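Local atomic coordinates of kinetochore protein mis18 (Schizosaccharomyces pombe, PDB entry 5J6P), a protein that helps recruit and maintain the centromeric histone CENP-A at kinetochores and keeps histones deacetylated in the central core of centromeres. Residues L30-S35 and F90-L95. Sequence-based numbering, arbitrary orientation.
Sequences LSFTLS and FSMDKL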
ATOM      1  N   LEU A  30     -13.352 -14.412  10.045  1.00100.99           N
ATOM      2  CA  LEU A  30     -13.163 -13.214   9.234  1.00 96.67           C
ATOM      3  C   LEU A  30     -11.758 -12.682   9.476  1.00 81.38           C
ATOM      4  O   LEU A  30     -11.598 -11.509   9.799  1.00 76.86           O
ATOM      5  CB  LEU A  30     -14.250 -12.161   9.546  1.00103.81           C
ATOM      6  CG  LEU A  30     -15.735 -12.593   9.385  1.00109.67           C
ATOM      7  CD1 LEU A  30     -16.573 -12.141  10.584  1.00109.95           C
ATOM      8  CD2 LEU A  30     -16.378 -12.140   8.066  1.00 98.44           C
ATOM      9  N   SER A  31     -10.776 -13.588   9.332  1.00 74.89           N
ATOM     10  CA  SER A  31      -9.344 -13.372   9.627  1.00 76.01           C
ATOM     11  C   SER A  31      -8.451 -13.960   8.532  1.00 76.12           C
ATOM     12  O   SER A  31      -8.917 -14.768   7.730  1.00 79.53           O
ATOM     13  CB  SER A  31      -8.948 -14.059  10.942  1.00 77.94           C
ATOM     14  OG  SER A  31      -8.342 -15.343  10.740  1.00 83.08           O
ATOM     15  N   PHE A  32      -7.168 -13.586   8.520  1.00 71.89           N
ATOM     16  CA  PHE A  32      -6.169 -14.236   7.631  1.00 75.40           C
ATOM     17  C   PHE A  32      -4.777 -14.155   8.244  1.00 70.12           C
ATOM     18  O   PHE A  32      -4.527 -13.357   9.111  1.00 80.84           O
ATOM     19  CB  PHE A  32      -6.171 -13.640   6.210  1.00 78.77           C
ATOM     20  CG  PHE A  32      -5.669 -12.221   6.138  1.00 79.92           C
ATOM     21  CD1 PHE A  32      -6.543 -11.138   6.322  1.00 80.54           C
ATOM     22  CD2 PHE A  32      -4.330 -11.960   5.911  1.00 72.59           C
ATOM     23  CE1 PHE A  32      -6.081  -9.825   6.270  1.00 75.70           C
ATOM     24  CE2 PHE A  32      -3.863 -10.644   5.882  1.00 77.33           C
ATOM     25  CZ  PHE A  32      -4.736  -9.582   6.057  1.00 71.12           C
ATOM     26  N   THR A  33      -3.847 -14.963   7.782  1.00 71.40           N
ATOM     27  CA  THR A  33      -2.677 -15.225   8.593  1.00 74.04           C
ATOM     28  C   THR A  33      -1.428 -15.232   7.722  1.00 71.09           C
ATOM     29  O   THR A  33      -1.440 -15.792   6.642  1.00 71.49           O
ATOM     30  CB  THR A  33      -2.868 -16.559   9.395  1.00 77.91           C
ATOM     31  OG1 THR A  33      -4.125 -16.539  10.134  1.00 71.32           O
ATOM     32  CG2 THR A  33      -1.687 -16.806  10.340  1.00 68.95           C
ATOM     33  N   LEU A  34      -0.371 -14.599   8.229  1.00 64.99           N
ATOM     34  CA  LEU A  34       0.822 -14.291   7.480  1.00 73.70           C
ATOM     35  C   LEU A  34       2.006 -14.679   8.325  1.00 70.96           C
ATOM     36  O   LEU A  34       1.968 -14.518   9.524  1.00 72.20           O
ATOM     37  CB  LEU A  34       0.920 -12.765   7.212  1.00 78.90           C
ATOM     38  CG  LEU A  34       0.474 -12.020   5.928  1.00 84.13           C
ATOM     39  CD1 LEU A  34      -0.939 -12.346   5.464  1.00 82.31           C
ATOM     40  CD2 LEU A  34       0.616 -10.508   6.123  1.00 80.07           C
ATOM     41  N   SER A  35       3.074 -15.095   7.668  1.00 72.75           N
ATOM     42  CA  SER A  35       4.290 -15.537   8.296  1.00 76.80           C
ATOM     43  C   SER A  35       5.281 -14.417   8.448  1.00 84.30           C
ATOM     44  O   SER A  35       6.381 -14.606   9.019  1.00 80.21           O
ATOM     45  CB  SER A  35       4.931 -16.626   7.429  1.00 83.93           C
ATOM     46  OG  SER A  35       5.343 -16.111   6.168  1.00 83.83           O
ATOM     47  N   PHE A  90      -4.215 -11.496  11.107  1.00 68.68           N
ATOM     48  CA  PHE A  90      -4.918 -10.238  10.900  1.00 64.40           C
ATOM     49  C   PHE A  90      -6.426 -10.321  10.763  1.00 65.22           C
ATOM     50  O   PHE A  90      -6.980 -11.250  10.203  1.00 75.17           O
ATOM     51  CB  PHE A  90      -4.340  -9.551   9.657  1.00 67.57           C
ATOM     52  CG  PHE A  90      -2.917  -9.094   9.846  1.00 66.32           C
ATOM     53  CD1 PHE A  90      -2.624  -8.062  10.713  1.00 70.29           C
ATOM     54  CD2 PHE A  90      -1.873  -9.709   9.195  1.00 65.92           C
ATOM     55  CE1 PHE A  90      -1.306  -7.657  10.927  1.00 70.13           C
ATOM     56  CE2 PHE A  90      -0.569  -9.309   9.403  1.00 66.16           C
ATOM     57  CZ  PHE A  90      -0.279  -8.271  10.260  1.00 63.12           C
ATOM     58  N   SER A  91      -7.064  -9.268  11.223  1.00 71.49           N
ATOM     59  CA  SER A  91      -8.500  -9.130  11.258  1.00 77.36           C
ATOM     60  C   SER A  91      -8.969  -8.468   9.930  1.00 78.99           C
ATOM     61  O   SER A  91      -8.573  -7.364   9.639  1.00 80.86           O
ATOM     62  CB  SER A  91      -8.801  -8.275  12.508  1.00 78.35           C
ATOM     63  OG  SER A  91     -10.151  -8.291  12.892  1.00 84.43           O
ATOM     64  N   MET A  92      -9.781  -9.137   9.111  1.00 80.40           N
ATOM     65  CA  MET A  92     -10.165  -8.569   7.801  1.00 80.74           C
ATOM     66  C   MET A  92     -10.951  -7.287   7.966  1.00 74.69           C
ATOM     67  O   MET A  92     -10.927  -6.444   7.087  1.00 98.06           O
ATOM     68  CB  MET A  92     -11.041  -9.501   6.962  1.00 88.20           C
ATOM     69  CG  MET A  92     -10.464 -10.845   6.536  1.00105.16           C
ATOM     70  SD  MET A  92     -11.800 -12.048   6.190  1.00120.40           S
ATOM     71  CE  MET A  92     -10.923 -13.297   5.235  1.00119.78           C
ATOM     72  N   ASP A  93     -11.657  -7.144   9.074  1.00 77.01           N
ATOM     73  CA  ASP A  93     -12.473  -5.949   9.337  1.00 85.74           C
ATOM     74  C   ASP A  93     -11.649  -4.705   9.545  1.00 87.64           C
ATOM     75  O   ASP A  93     -12.175  -3.593   9.499  1.00 84.69           O
ATOM     76  CB  ASP A  93     -13.356  -6.138  10.595  1.00 96.56           C
ATOM     77  CG  ASP A  93     -14.822  -6.356  10.249  1.00108.66           C
ATOM     78  OD1 ASP A  93     -15.109  -7.074   9.254  1.00108.98           O
ATOM     79  OD2 ASP A  93     -15.685  -5.796  10.966  1.00106.47           O
ATOM     80  N   LYS A  94     -10.366  -4.917   9.815  1.00 87.21           N
ATOM     81  CA  LYS A  94      -9.443  -3.883  10.207  1.00 77.41           C
ATOM     82  C   LYS A  94      -8.345  -3.672   9.196  1.00 67.86           C
ATOM     83  O   LYS A  94      -7.516  -2.827   9.401  1.00 71.91           O
ATOM     84  CB  LYS A  94      -8.830  -4.301  11.552  1.00 82.23           C
ATOM     85  CG  LYS A  94      -9.820  -4.325  12.725  1.00 76.93           C
ATOM     86  CD  LYS A  94      -9.973  -2.918  13.250  1.00 85.31           C
ATOM     87  CE  LYS A  94     -10.886  -2.793  14.439  1.00 90.36           C
ATOM     88  NZ  LYS A  94     -10.795  -1.381  14.899  1.00 93.23           N
ATOM     89  N   LEU A  95      -8.320  -4.444   8.122  1.00 67.99           N
ATOM     90  CA  LEU A  95      -7.264  -4.352   7.112  1.00 75.88           C
ATOM     91  C   LEU A  95      -7.914  -3.936   5.818  1.00 78.99           C
ATOM     92  O   LEU A  95      -9.143  -3.811   5.753  1.00 90.30           O
ATOM     93  CB  LEU A  95      -6.537  -5.688   6.902  1.00 74.47           C
ATOM     94  CG  LEU A  95      -5.412  -6.073   7.843  1.00 74.66           C
ATOM     95  CD1 LEU A  95      -4.160  -5.307   7.542  1.00 76.74           C
ATOM     96  CD2 LEU A  95      -5.805  -5.849   9.289  1.00 83.26           C
TER
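Phe-32 and Phe-90 sit on the same face of an antiparallel sheet, where strand 31-34 pairs with strand 88-91. They form a hydrogen-bonded pair. Phe-32 N reaches Phe-90 O at 2.9 Å, and Phe-90 N meets Phe-32 O at 2.7 Å. A third backbone bond runs from Met-92 N to Leu-30 O.

The two rings meet obliquely, with planes at 39°. CB of Phe-90 lies over one face of the Phe-32 ring, a CH-pi contact 3.9 Å from the centroid. In Phe-32 a chi1 of 68° sets CG between the backbone N and the carbonyl carbon, which turns one ring face to Phe-90 CB. CG of Met-92 comes to the ring edge, 3.9 Å from Phe-32 CD1. CG of Leu-95 approaches Phe-32 CZ at 4.0 Å. On the Phe-90 ring, Leu-34 CD2 touches CE2 at 3.7 Å, the two side chains crossing at about a right angle.

Phe-7 and Val-16, from the smaller sheet of this Yippee-like, zinc-binding Mis18 domain, meet Phe-32 and Phe-90 respectively. With an alanine at Phe-32, Phe-90 CB would probably lose the ring face it packs on, and a gap open toward Met-92 and Leu-95. The side-chain chemistry is apolar, and the backbone N and O of Phe-32 and Phe-90 pair with each other. This implies a hydrophobic core joining the two sheets, with the Leu-95 side chain about 9 Å from the zinc ion.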